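PDB 2Q09: imidazolonepropionase from Unidentified, which catalyses the hydrolytic opening of the imidazolone-5-propanoate ring to N-formimidoyl-L-glutamate, the third step of histidine degradation, in a metal-dependent amidohydrolase active site. Local coordinates for residues Ala22-Leu27 with Gly381-Leu386; Gly134-Glu139 with Arg398-Glu403; Ala255-Ala260 with Ala278-Val283; Ala290-Lys295 with Ala323-Leu328. One frame throughout, in Å; residues are numbered along the deposited sequence.

Interaction 1: Ala22-Leu27 with Gly381-Leu386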
loop_
_atom_site.group_PDB
_atom_site.type_symbol
_atom_site.label_atom_id
_atom_site.label_comp_id
_atom_site.label_asym_id
_atom_site.label_seq_id
_atom_site.Cartn_x
_atom_site.Cartn_y
_atom_site.Cartn_z
ATOM N N ALA A 22 2.523 -22.237 9.670
ATOM C CA ALA A 22 1.551 -22.505 8.618
ATOM C C ALA A 22 0.296 -21.641 8.701
ATOM O O ALA A 22 -0.098 -21.185 9.777
ATOM C CB ALA A 22 1.160 -23.975 8.633
ATOM N N ASP A 23 -0.319 -21.429 7.543
ATOM C CA ASP A 23 -1.540 -20.646 7.431
ATOM C C ASP A 23 -1.471 -19.293 8.143
ATOM O O ASP A 23 -0.648 -18.441 7.793
ATOM C CB ASP A 23 -2.726 -21.463 7.953
ATOM C CG ASP A 23 -2.833 -22.821 7.280
ATOM O OD1 ASP A 23 -2.682 -22.892 6.045
ATOM O OD2 ASP A 23 -3.073 -23.822 7.985
ATOM N N TYR A 24 -2.337 -19.104 9.133
ATOM C CA TYR A 24 -2.419 -17.852 9.887
ATOM C C TYR A 24 -1.495 -17.798 11.095
ATOM O O TYR A 24 -1.409 -16.768 11.769
ATOM C CB TYR A 24 -3.852 -17.640 10.381
ATOM C CG TYR A 24 -4.861 -17.433 9.281
ATOM C CD1 TYR A 24 -4.974 -16.200 8.634
ATOM C CD2 TYR A 24 -5.715 -18.468 8.885
ATOM C CE1 TYR A 24 -5.912 -16.002 7.622
ATOM C CE2 TYR A 24 -6.652 -18.282 7.872
ATOM C CZ TYR A 24 -6.744 -17.045 7.248
ATOM O OH TYR A 24 -7.668 -16.842 6.254
ATOM N N GLY A 25 -0.812 -18.902 11.379
ATOM C CA GLY A 25 0.056 -18.926 12.539
ATOM C C GLY A 25 -0.764 -18.731 13.803
ATOM O O GLY A 25 -0.316 -18.073 14.740
ATOM N N LEU A 26 -1.975 -19.292 13.823
ATOM C CA LEU A 26 -2.866 -19.179 14.979
ATOM C C LEU A 26 -2.349 -20.028 16.134
ATOM O O LEU A 26 -1.885 -21.150 15.923
ATOM C CB LEU A 26 -4.279 -19.651 14.620
ATOM C CG LEU A 26 -5.292 -18.655 14.051
ATOM C CD1 LEU A 26 -6.502 -19.410 13.536
ATOM C CD2 LEU A 26 -5.703 -17.653 15.136
ATOM N N LEU A 27 -2.444 -19.491 17.347
ATOM C CA LEU A 27 -1.984 -20.194 18.546
ATOM C C LEU A 27 -3.085 -20.224 19.600
ATOM O O LEU A 27 -4.129 -19.573 19.448
ATOM C CB LEU A 27 -0.768 -19.485 19.142
ATOM C CG LEU A 27 0.408 -19.121 18.231
ATOM C CD1 LEU A 27 1.392 -18.279 19.026
ATOM C CD2 LEU A 27 1.092 -20.376 17.701
ATOM N N GLY A 381 -14.741 -14.301 14.983
ATOM C CA GLY A 381 -14.053 -15.504 15.413
ATOM C C GLY A 381 -12.828 -16.033 14.697
ATOM O O GLY A 381 -11.904 -16.525 15.343
ATOM N N HIS A 382 -12.798 -15.922 13.376
ATOM C CA HIS A 382 -11.686 -16.468 12.616
ATOM C C HIS A 382 -11.138 -15.440 11.617
ATOM O O HIS A 382 -11.892 -14.656 11.044
ATOM C CB HIS A 382 -12.183 -17.729 11.908
ATOM C CG HIS A 382 -11.102 -18.566 11.308
ATOM N ND1 HIS A 382 -10.524 -18.275 10.091
ATOM C CD2 HIS A 382 -10.508 -19.700 11.747
ATOM C CE1 HIS A 382 -9.622 -19.197 9.805
ATOM N NE2 HIS A 382 -9.592 -20.074 10.793
ATOM N N PRO A 383 -9.808 -15.427 11.401
ATOM C CA PRO A 383 -9.203 -14.476 10.467
ATOM C C PRO A 383 -9.683 -14.583 9.015
ATOM O O PRO A 383 -9.612 -13.608 8.261
ATOM C CB PRO A 383 -7.704 -14.744 10.623
ATOM C CG PRO A 383 -7.658 -16.200 10.988
ATOM C CD PRO A 383 -8.783 -16.300 11.995
ATOM N N ALA A 384 -10.159 -15.760 8.624
ATOM C CA ALA A 384 -10.659 -15.945 7.264
ATOM C C ALA A 384 -11.778 -14.938 6.991
ATOM O O ALA A 384 -11.997 -14.516 5.850
ATOM C CB ALA A 384 -11.192 -17.379 7.081
ATOM N N GLU A 385 -12.487 -14.549 8.046
ATOM C CA GLU A 385 -13.588 -13.609 7.894
ATOM C C GLU A 385 -13.159 -12.202 7.455
ATOM O O GLU A 385 -13.965 -11.445 6.909
ATOM C CB GLU A 385 -14.397 -13.515 9.193
ATOM C CG GLU A 385 -15.544 -12.524 9.076
ATOM C CD GLU A 385 -16.633 -12.731 10.108
ATOM O OE1 GLU A 385 -17.599 -11.946 10.085
ATOM O OE2 GLU A 385 -16.537 -13.666 10.934
ATOM N N LEU A 386 -11.894 -11.851 7.669
ATOM C CA LEU A 386 -11.429 -10.516 7.295
ATOM C C LEU A 386 -11.465 -10.271 5.786
ATOM O O LEU A 386 -11.661 -9.139 5.348
ATOM C CB LEU A 386 -10.021 -10.274 7.842
ATOM C CG LEU A 386 -9.938 -10.389 9.366
ATOM C CD1 LEU A 386 -8.546 -9.981 9.848
ATOM C CD2 LEU A 386 -10.988 -9.508 10.003
#
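Pro-383 lays its CG over the centre of the Tyr-24 ring, 3.5 Å from the ring centroid and close to the ring normal, a CH-pi contact on the aromatic face. Pro-383 CB spreads toward the CD1 and CE1 side of the same ring. His-382 meets the tyrosine in an offset edge-to-face pair: the two planes stand at 90°, the edge of the imidazole turned toward the tyrosine face, and His-382 CE1 lies 3.7 Å from Tyr-24 CE2. Farther along the ring, the phenol oxygen Tyr-24 OH comes to 3.3 Å from Ala-384 CA. Leu-26 joins from the side, where its CD1 and Pro-383 CD approach tip to tip at 4.2 Å.

Behind this first shell, the imidazole is fixed by its own segment. Its ND1 accepts from Ala-384 N at 2.9 Å, a capping bond at the type I turn from His-382 to Glu-385 that leads into helix 385-388. CG of His-382 stands anti to the backbone N (chi1 -168°), which turns ND1 to the Ala-384 amide, only 19° out of the ring plane, and leaves CE1 on the tyrosine side. On the other side, a type II' turn from Ala-22 to Gly-25 presents Tyr-24, closed by Gly-25 N to Ala-22 O at 2.9 Å.

The contact thus ties the loop between strands 12-14 and 30-35 to the lead-in of helix 385-388. Helix 343-349 also packs on Tyr-24, through Pro-343, Val-344 and Met-347, and Leu-63 of strand 63-73 touches both Leu-26 and Pro-383.

Interaction 2: Gly134-Glu139 with Arg398-Glu403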
loop_
_atom_site.group_PDB
_atom_site.type_symbol
_atom_site.label_atom_id
_atom_site.label_comp_id
_atom_site.label_asym_id
_atom_site.label_seq_id
_atom_site.Cartn_x
_atom_site.Cartn_y
_atom_site.Cartn_z
ATOM N N GLY A 134 -8.890 -1.370 10.215
ATOM C CA GLY A 134 -7.761 -2.022 10.854
ATOM C C GLY A 134 -6.416 -1.722 10.209
ATOM O O GLY A 134 -5.418 -2.348 10.552
ATOM N N VAL A 135 -6.369 -0.770 9.281
ATOM C CA VAL A 135 -5.096 -0.440 8.635
ATOM C C VAL A 135 -4.259 0.418 9.587
ATOM O O VAL A 135 -4.714 1.465 10.049
ATOM C CB VAL A 135 -5.311 0.331 7.319
ATOM C CG1 VAL A 135 -3.958 0.716 6.714
ATOM C CG2 VAL A 135 -6.091 -0.543 6.321
ATOM N N THR A 136 -3.043 -0.027 9.884
ATOM C CA THR A 136 -2.177 0.703 10.807
ATOM C C THR A 136 -0.967 1.318 10.119
ATOM O O THR A 136 -0.269 2.147 10.700
ATOM C CB THR A 136 -1.725 -0.209 11.961
ATOM O OG1 THR A 136 -1.190 -1.425 11.427
ATOM C CG2 THR A 136 -2.910 -0.527 12.867
ATOM N N THR A 137 -0.717 0.903 8.881
ATOM C CA THR A 137 0.372 1.455 8.076
ATOM C C THR A 137 -0.150 1.588 6.650
ATOM O O THR A 137 -0.665 0.621 6.077
ATOM C CB THR A 137 1.620 0.543 8.040
ATOM O OG1 THR A 137 2.208 0.468 9.343
ATOM C CG2 THR A 137 2.652 1.103 7.058
ATOM N N VAL A 138 -0.041 2.784 6.086
ATOM C CA VAL A 138 -0.502 3.014 4.722
ATOM C C VAL A 138 0.588 3.711 3.917
ATOM O O VAL A 138 1.307 4.558 4.439
ATOM C CB VAL A 138 -1.797 3.882 4.693
ATOM C CG1 VAL A 138 -1.546 5.242 5.361
ATOM C CG2 VAL A 138 -2.256 4.091 3.255
ATOM N N GLU A 139 0.726 3.322 2.653
ATOM C CA GLU A 139 1.702 3.933 1.758
ATOM C C GLU A 139 0.931 4.919 0.879
ATOM O O GLU A 139 -0.120 4.572 0.323
ATOM C CB GLU A 139 2.357 2.870 0.874
ATOM C CG GLU A 139 3.474 3.413 -0.033
ATOM C CD GLU A 139 3.061 3.518 -1.497
ATOM O OE1 GLU A 139 1.840 3.569 -1.790
ATOM O OE2 GLU A 139 3.966 3.557 -2.360
ATOM N N ARG A 398 -7.547 -1.269 18.623
ATOM C CA ARG A 398 -6.609 -1.009 17.533
ATOM C C ARG A 398 -5.374 -0.385 18.156
ATOM O O ARG A 398 -5.382 0.782 18.545
ATOM C CB ARG A 398 -7.227 -0.056 16.496
ATOM C CG ARG A 398 -6.286 0.321 15.350
ATOM C CD ARG A 398 -7.015 1.181 14.306
ATOM N NE ARG A 398 -6.108 1.639 13.259
ATOM C CZ ARG A 398 -5.261 2.652 13.397
ATOM N NH1 ARG A 398 -5.204 3.336 14.538
ATOM N NH2 ARG A 398 -4.456 2.975 12.398
ATOM N N VAL A 399 -4.309 -1.175 18.249
ATOM C CA VAL A 399 -3.071 -0.734 18.867
ATOM C C VAL A 399 -1.967 -0.417 17.872
ATOM O O VAL A 399 -1.643 -1.230 17.003
ATOM C CB VAL A 399 -2.562 -1.803 19.855
ATOM C CG1 VAL A 399 -1.220 -1.383 20.441
ATOM C CG2 VAL A 399 -3.578 -2.001 20.959
ATOM N N VAL A 400 -1.394 0.778 18.011
ATOM C CA VAL A 400 -0.309 1.222 17.150
ATOM C C VAL A 400 0.824 1.703 18.055
ATOM O O VAL A 400 0.622 2.561 18.916
ATOM C CB VAL A 400 -0.776 2.364 16.215
ATOM C CG1 VAL A 400 0.385 2.880 15.394
ATOM C CG2 VAL A 400 -1.893 1.851 15.301
ATOM N N ASN A 401 2.006 1.135 17.860
ATOM C CA ASN A 401 3.183 1.458 18.656
ATOM C C ASN A 401 2.911 1.235 20.140
ATOM O O ASN A 401 3.397 1.975 20.995
ATOM C CB ASN A 401 3.625 2.902 18.421
ATOM C CG ASN A 401 5.098 3.113 18.738
ATOM O OD1 ASN A 401 5.458 3.856 19.653
ATOM N ND2 ASN A 401 5.957 2.440 17.983
ATOM N N GLY A 402 2.113 0.214 20.433
ATOM C CA GLY A 402 1.794 -0.111 21.810
ATOM C C GLY A 402 0.707 0.709 22.473
ATOM O O GLY A 402 0.422 0.508 23.651
ATOM N N GLU A 403 0.086 1.638 21.749
ATOM C CA GLU A 403 -0.961 2.451 22.359
ATOM C C GLU A 403 -2.328 2.289 21.713
ATOM O O GLU A 403 -2.444 2.219 20.490
ATOM C CB GLU A 403 -0.566 3.931 22.341
ATOM C CG GLU A 403 0.700 4.227 23.113
ATOM C CD GLU A 403 0.641 5.555 23.826
ATOM O OE1 GLU A 403 -0.217 5.709 24.718
ATOM O OE2 GLU A 403 1.451 6.442 23.495
#
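The guanidinium of Arg-398 has the methyl CG2 of Thr-136 over one face and the carbonyl oxygen of Val-135 at its edge, in plane. CG2 lies 3.9 Å from NH2 of Arg-398, and the two side chains run past each other in opposite directions. At the edge, Arg-398 NH2 donates to Val-135 O at 2.8 Å in an almost straight bond (N-H...O 174°), the donor sitting 20° out of the carbonyl plane. The same nitrogen also bonds Pro-166 O, so NH2 bridges two backbone carbonyls.

Reach comes from the chain: a chi1 of 177° sends CG away from the arginine's own amide nitrogen, and the side chain stays extended as far as NE, which carries the head across to strand 135-141. This strand belongs to the TIM-barrel core of the amidohydrolase fold, and Gly-134 just before it ends helix 116-133 in a Schellman motif. Strand 395-400 is one of the C-terminal antiparallel strands beside the barrel; it pairs with strand 375-378, whose Leu-376 touches both Thr-136 and Arg-398. A leucine in place of Arg-398 would probably leave the carbonyls of Val-135 and Pro-166 without this shared donor in a buried setting.

Beside the arginine, Val-400 CG2 packs on Thr-136 CG2 at 3.6 Å, just where the strand enters the type I' turn from Val-400 to Glu-403.

Interaction 3: Ala255-Ala260 with Ala278-Val283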
loop_
_atom_site.group_PDB
_atom_site.type_symbol
_atom_site.label_atom_id
_atom_site.label_comp_id
_atom_site.label_asym_id
_atom_site.label_seq_id
_atom_site.Cartn_x
_atom_site.Cartn_y
_atom_site.Cartn_z
ATOM N N ALA A 255 13.377 -3.396 -12.527
ATOM C CA ALA A 255 13.146 -3.091 -11.124
ATOM C C ALA A 255 13.831 -4.124 -10.239
ATOM O O ALA A 255 14.452 -3.778 -9.232
ATOM C CB ALA A 255 11.644 -3.057 -10.837
ATOM N N ALA A 256 13.722 -5.394 -10.617
ATOM C CA ALA A 256 14.347 -6.459 -9.843
ATOM C C ALA A 256 15.865 -6.282 -9.813
ATOM O O ALA A 256 16.510 -6.566 -8.806
ATOM C CB ALA A 256 13.986 -7.823 -10.433
ATOM N N ASN A 257 16.438 -5.811 -10.918
ATOM C CA ASN A 257 17.881 -5.608 -10.989
ATOM C C ASN A 257 18.328 -4.418 -10.156
ATOM O O ASN A 257 19.507 -4.278 -9.841
ATOM C CB ASN A 257 18.327 -5.418 -12.437
ATOM C CG ASN A 257 18.198 -6.687 -13.254
ATOM O OD1 ASN A 257 18.405 -7.789 -12.745
ATOM N ND2 ASN A 257 17.870 -6.542 -14.532
ATOM N N PHE A 258 17.378 -3.565 -9.798
ATOM C CA PHE A 258 17.656 -2.389 -8.986
ATOM C C PHE A 258 17.292 -2.647 -7.529
ATOM O O PHE A 258 17.356 -1.743 -6.699
ATOM C CB PHE A 258 16.872 -1.184 -9.521
ATOM C CG PHE A 258 17.657 -0.323 -10.474
ATOM C CD1 PHE A 258 18.548 0.631 -9.995
ATOM C CD2 PHE A 258 17.517 -0.475 -11.849
ATOM C CE1 PHE A 258 19.291 1.419 -10.868
ATOM C CE2 PHE A 258 18.260 0.308 -12.734
ATOM C CZ PHE A 258 19.148 1.262 -12.237
ATOM N N GLY A 259 16.911 -3.885 -7.224
ATOM C CA GLY A 259 16.545 -4.228 -5.862
ATOM C C GLY A 259 15.247 -3.569 -5.422
ATOM O O GLY A 259 15.120 -3.136 -4.275
ATOM N N ALA A 260 14.282 -3.493 -6.331
ATOM C CA ALA A 260 12.997 -2.878 -6.019
ATOM C C ALA A 260 12.340 -3.578 -4.837
ATOM O O ALA A 260 12.485 -4.785 -4.658
ATOM C CB ALA A 260 12.082 -2.948 -7.231
ATOM N N ALA A 278 11.723 -13.648 -8.094
ATOM C CA ALA A 278 12.025 -14.709 -7.138
ATOM C C ALA A 278 13.465 -14.621 -6.646
ATOM O O ALA A 278 13.739 -14.770 -5.459
ATOM C CB ALA A 278 11.781 -16.076 -7.779
ATOM N N HIS A 279 14.375 -14.363 -7.575
ATOM C CA HIS A 279 15.793 -14.271 -7.260
ATOM C C HIS A 279 16.190 -13.040 -6.447
ATOM O O HIS A 279 17.036 -13.130 -5.558
ATOM C CB HIS A 279 16.601 -14.303 -8.556
ATOM C CG HIS A 279 18.077 -14.248 -8.336
ATOM N ND1 HIS A 279 18.770 -15.257 -7.697
ATOM C CD2 HIS A 279 18.991 -13.301 -8.648
ATOM C CE1 HIS A 279 20.047 -14.928 -7.624
ATOM N NE2 HIS A 279 20.209 -13.746 -8.192
ATOM N N ARG A 280 15.589 -11.893 -6.749
ATOM C CA ARG A 280 15.914 -10.656 -6.043
ATOM C C ARG A 280 15.009 -10.382 -4.842
ATOM O O ARG A 280 15.081 -9.322 -4.230
ATOM C CB ARG A 280 15.864 -9.470 -7.014
ATOM C CG ARG A 280 16.849 -9.563 -8.180
ATOM C CD ARG A 280 18.277 -9.732 -7.691
ATOM N NE ARG A 280 18.698 -8.636 -6.822
ATOM C CZ ARG A 280 19.181 -7.475 -7.250
ATOM N NH1 ARG A 280 19.319 -7.243 -8.542
ATOM N NH2 ARG A 280 19.515 -6.538 -6.379
ATOM N N GLY A 281 14.157 -11.345 -4.511
ATOM C CA GLY A 281 13.262 -11.195 -3.374
ATOM C C GLY A 281 12.327 -10.001 -3.455
ATOM O O GLY A 281 12.024 -9.375 -2.439
ATOM N N VAL A 282 11.867 -9.686 -4.659
ATOM C CA VAL A 282 10.959 -8.568 -4.864
ATOM C C VAL A 282 9.533 -9.034 -4.561
ATOM O O VAL A 282 9.176 -10.179 -4.838
ATOM C CB VAL A 282 11.050 -8.060 -6.332
ATOM C CG1 VAL A 282 10.105 -6.893 -6.556
ATOM C CG2 VAL A 282 12.491 -7.651 -6.645
ATOM N N VAL A 283 8.721 -8.160 -3.978
ATOM C CA VAL A 283 7.342 -8.522 -3.677
ATOM C C VAL A 283 6.461 -8.153 -4.867
ATOM O O VAL A 283 6.640 -7.095 -5.480
ATOM C CB VAL A 283 6.821 -7.786 -2.426
ATOM C CG1 VAL A 283 5.336 -8.078 -2.224
ATOM C CG2 VAL A 283 7.602 -8.226 -1.194
HETATM O O HOH W 1 19.611 -8.820 -10.560
#
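Arg-280 reaches over the C-terminal end of helix 251-257, whose last turn closes in a Schellman motif. Gly-259, with positive phi, is its C-prime residue, and Ala-260 N returns to Ala-255 O while Gly-259 N returns to Ala-256 O. Helix 271-280 stops in the same way at Gly-281, so two helix ends of the TIM-barrel fold meet side by side, each followed by the strand it leads into, 262-265 or 283-286.

The polar part belongs to Arg-280. Its NH1 gives Asn-257 O a weak hydrogen bond of 3.2 Å, with that oxygen near the guanidinium plane. Ala-256 O lies over one face of the group; it is 2.9 Å from NH1, but the angle is too poor for a hydrogen bond. The negative end of the helix would nevertheless be expected to favour a cation here. A chi1 of -61° puts Arg-280 CG 3.1 Å from Ala-256 O, and bends at chi2 (-56°) and chi3 (-58°) then bring the guanidinium back over these carbonyls.

The apolar part lies deeper. Val-282 points toward the other segment and sets CG2 4.1 Å from Ala-256 CB. The same methyl comes closest at the backbone, where Val-282 CG2 is 3.5 Å from Ala-260 O. Leu-277 of helix 271-280 touches both Ala-256 and Val-282, extending this patch.

A water completes the polar side: it accepts from Arg-280 NH1 at 2.6 Å and donates to Asn-257 OD1 at 2.7 Å, bridging the arginine to the asparagine whose backbone oxygen takes the weak direct bond.

Interaction 4: Ala290-Lys295 with Ala323-Leu328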
loop_
_atom_site.group_PDB
_atom_site.type_symbol
_atom_site.label_atom_id
_atom_site.label_comp_id
_atom_site.label_asym_id
_atom_site.label_seq_id
_atom_site.Cartn_x
_atom_site.Cartn_y
_atom_site.Cartn_z
ATOM N N ALA A 290 -8.328 -2.168 -9.252
ATOM C CA ALA A 290 -8.095 -1.473 -10.515
ATOM C C ALA A 290 -8.469 -2.417 -11.663
ATOM O O ALA A 290 -8.970 -1.990 -12.708
ATOM C CB ALA A 290 -6.619 -1.057 -10.632
ATOM N N PHE A 291 -8.205 -3.700 -11.460
ATOM C CA PHE A 291 -8.509 -4.725 -12.453
ATOM C C PHE A 291 -10.034 -4.756 -12.650
ATOM O O PHE A 291 -10.539 -4.827 -13.782
ATOM C CB PHE A 291 -8.016 -6.077 -11.938
ATOM C CG PHE A 291 -8.357 -7.234 -12.830
ATOM C CD1 PHE A 291 -7.554 -7.548 -13.919
ATOM C CD2 PHE A 291 -9.493 -7.997 -12.589
ATOM C CE1 PHE A 291 -7.877 -8.602 -14.762
ATOM C CE2 PHE A 291 -9.828 -9.065 -13.430
ATOM C CZ PHE A 291 -9.016 -9.364 -14.520
ATOM N N TYR A 292 -10.755 -4.721 -11.534
ATOM C CA TYR A 292 -12.219 -4.718 -11.535
ATOM C C TYR A 292 -12.802 -3.487 -12.253
ATOM O O TYR A 292 -13.564 -3.596 -13.222
ATOM C CB TYR A 292 -12.732 -4.738 -10.085
ATOM C CG TYR A 292 -14.074 -4.066 -9.882
ATOM C CD1 TYR A 292 -15.268 -4.724 -10.200
ATOM C CD2 TYR A 292 -14.146 -2.756 -9.402
ATOM C CE1 TYR A 292 -16.507 -4.088 -10.043
ATOM C CE2 TYR A 292 -15.374 -2.108 -9.248
ATOM C CZ TYR A 292 -16.545 -2.773 -9.568
ATOM O OH TYR A 292 -17.751 -2.126 -9.428
ATOM N N PHE A 293 -12.431 -2.312 -11.751
ATOM C CA PHE A 293 -12.945 -1.056 -12.276
ATOM C C PHE A 293 -12.620 -0.790 -13.739
ATOM O O PHE A 293 -13.452 -0.240 -14.477
ATOM C CB PHE A 293 -12.454 0.105 -11.410
ATOM C CG PHE A 293 -13.311 1.330 -11.510
ATOM C CD1 PHE A 293 -14.659 1.285 -11.145
ATOM C CD2 PHE A 293 -12.777 2.530 -11.969
ATOM C CE1 PHE A 293 -15.464 2.416 -11.250
ATOM C CE2 PHE A 293 -13.570 3.665 -12.077
ATOM C CZ PHE A 293 -14.919 3.608 -11.710
ATOM N N LEU A 294 -11.422 -1.186 -14.164
ATOM C CA LEU A 294 -11.016 -0.988 -15.554
ATOM C C LEU A 294 -11.637 -2.058 -16.457
ATOM O O LEU A 294 -11.493 -2.010 -17.680
ATOM C CB LEU A 294 -9.489 -1.026 -15.675
ATOM C CG LEU A 294 -8.757 0.241 -15.218
ATOM C CD1 LEU A 294 -7.251 -0.018 -15.157
ATOM C CD2 LEU A 294 -9.059 1.376 -16.187
ATOM N N LYS A 295 -12.327 -3.023 -15.847
ATOM C CA LYS A 295 -12.973 -4.105 -16.591
ATOM C C LYS A 295 -11.967 -4.892 -17.430
ATOM O O LYS A 295 -12.254 -5.337 -18.541
ATOM C CB LYS A 295 -14.074 -3.528 -17.482
ATOM C CG LYS A 295 -15.143 -2.757 -16.690
ATOM C CD LYS A 295 -16.163 -2.080 -17.596
ATOM C CE LYS A 295 -15.541 -0.939 -18.396
ATOM N NZ LYS A 295 -16.550 -0.241 -19.242
ATOM N N ALA A 323 -9.378 3.207 -9.359
ATOM C CA ALA A 323 -9.776 2.437 -8.185
ATOM C C ALA A 323 -10.291 3.363 -7.089
ATOM O O ALA A 323 -9.648 3.529 -6.062
ATOM C CB ALA A 323 -8.597 1.611 -7.671
ATOM N N PRO A 324 -11.468 3.971 -7.303
ATOM C CA PRO A 324 -12.098 4.896 -6.354
ATOM C C PRO A 324 -12.785 4.202 -5.197
ATOM O O PRO A 324 -13.865 4.614 -4.797
ATOM C CB PRO A 324 -13.088 5.663 -7.233
ATOM C CG PRO A 324 -13.536 4.594 -8.191
ATOM C CD PRO A 324 -12.232 3.921 -8.565
ATOM N N ILE A 325 -12.155 3.160 -4.664
ATOM C CA ILE A 325 -12.740 2.405 -3.568
ATOM C C ILE A 325 -11.834 2.420 -2.347
ATOM O O ILE A 325 -10.777 1.796 -2.324
ATOM C CB ILE A 325 -13.027 0.959 -4.020
ATOM C CG1 ILE A 325 -13.925 0.998 -5.265
ATOM C CG2 ILE A 325 -13.709 0.181 -2.908
ATOM C CD1 ILE A 325 -14.135 -0.338 -5.939
ATOM N N VAL A 326 -12.264 3.146 -1.325
ATOM C CA VAL A 326 -11.494 3.283 -0.102
ATOM C C VAL A 326 -11.771 2.141 0.858
ATOM O O VAL A 326 -12.493 2.294 1.844
ATOM C CB VAL A 326 -11.804 4.616 0.579
ATOM C CG1 VAL A 326 -10.907 4.802 1.800
ATOM C CG2 VAL A 326 -11.588 5.757 -0.422
ATOM N N SER A 327 -11.191 0.992 0.547
ATOM C CA SER A 327 -11.365 -0.193 1.366
ATOM C C SER A 327 -10.258 -1.196 1.057
ATOM O O SER A 327 -10.091 -1.616 -0.093
ATOM C CB SER A 327 -12.722 -0.840 1.078
ATOM O OG SER A 327 -12.892 -2.012 1.858
ATOM N N LEU A 328 -9.493 -1.572 2.074
ATOM C CA LEU A 328 -8.440 -2.557 1.876
ATOM C C LEU A 328 -9.089 -3.937 1.887
ATOM O O LEU A 328 -8.734 -4.815 1.105
ATOM C CB LEU A 328 -7.390 -2.491 2.990
ATOM C CG LEU A 328 -6.346 -3.616 2.937
ATOM C CD1 LEU A 328 -5.579 -3.547 1.618
ATOM C CD2 LEU A 328 -5.386 -3.496 4.118
#
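Phe-293 and Pro-324 meet ring to ring, the proline crossing at about a right angle and setting its CD over the phenylalanine face. CD is 3.9 Å from the centroid of the Phe-293 ring and 18° off its normal, a CH-pi contact displaced toward the CD2 and CE2 rim; Pro-324 CG continues it to Phe-293 CZ at 3.9 Å. A chi1 of -157° turns the phenyl away from its own amide nitrogen, off helix 288-293 and toward the proline. With an alanine here, the helix would probably lose the face that Pro-324 CD packs on, leaving a gap between helix end and loop.

Ala-323 carries the contact inward to the start of the helical segment. Its CB sits 4.1 Å from Ala-290 N and 4.4 Å from Ala-290 CB. Ala-290 also touches Asp-317, an iron ligand, and the nearest atoms of its side chain and the bound inhibitor are about 5 Å apart, which places this edge of the contact beside the active site. At the outer end, Ile-325 CD1 rests 4.0 Å from Tyr-292 CE2.

Around these residues, Phe-85 of helix 82-89 meets the ring of Phe-293, Met-334 and Leu-338 of helix 328-339 pack on Tyr-292, and the loop 323-327 runs on from strand 312-314 into helix 328-339.

How the interactions relate
Interactions 3 and 4 join parts of the amidohydrolase barrel, and interaction 2 joins barrel strand 135-141 to the C-terminal antiparallel strands. Interaction 1 ties the loop before strand 30-35 to the turn that leads into helix 385-388, which is followed in the chain by strand 395-400 of interaction 2. The segments of interactions 1 and 2 alternate along the chain, because 134-139 falls between 22-27 and 381-386 while 398-403 comes after both; interactions 3 and 4 follow one another within both spans. Centres lie 19 to 29 Å apart. Interactions 2 and 4 alone touch, through Val-135 CG2 and Leu-328 CD2 at 3.8 Å. Interaction 4 lies beside the inhibitor and iron, whereas interaction 1 is remote from the annotated sites.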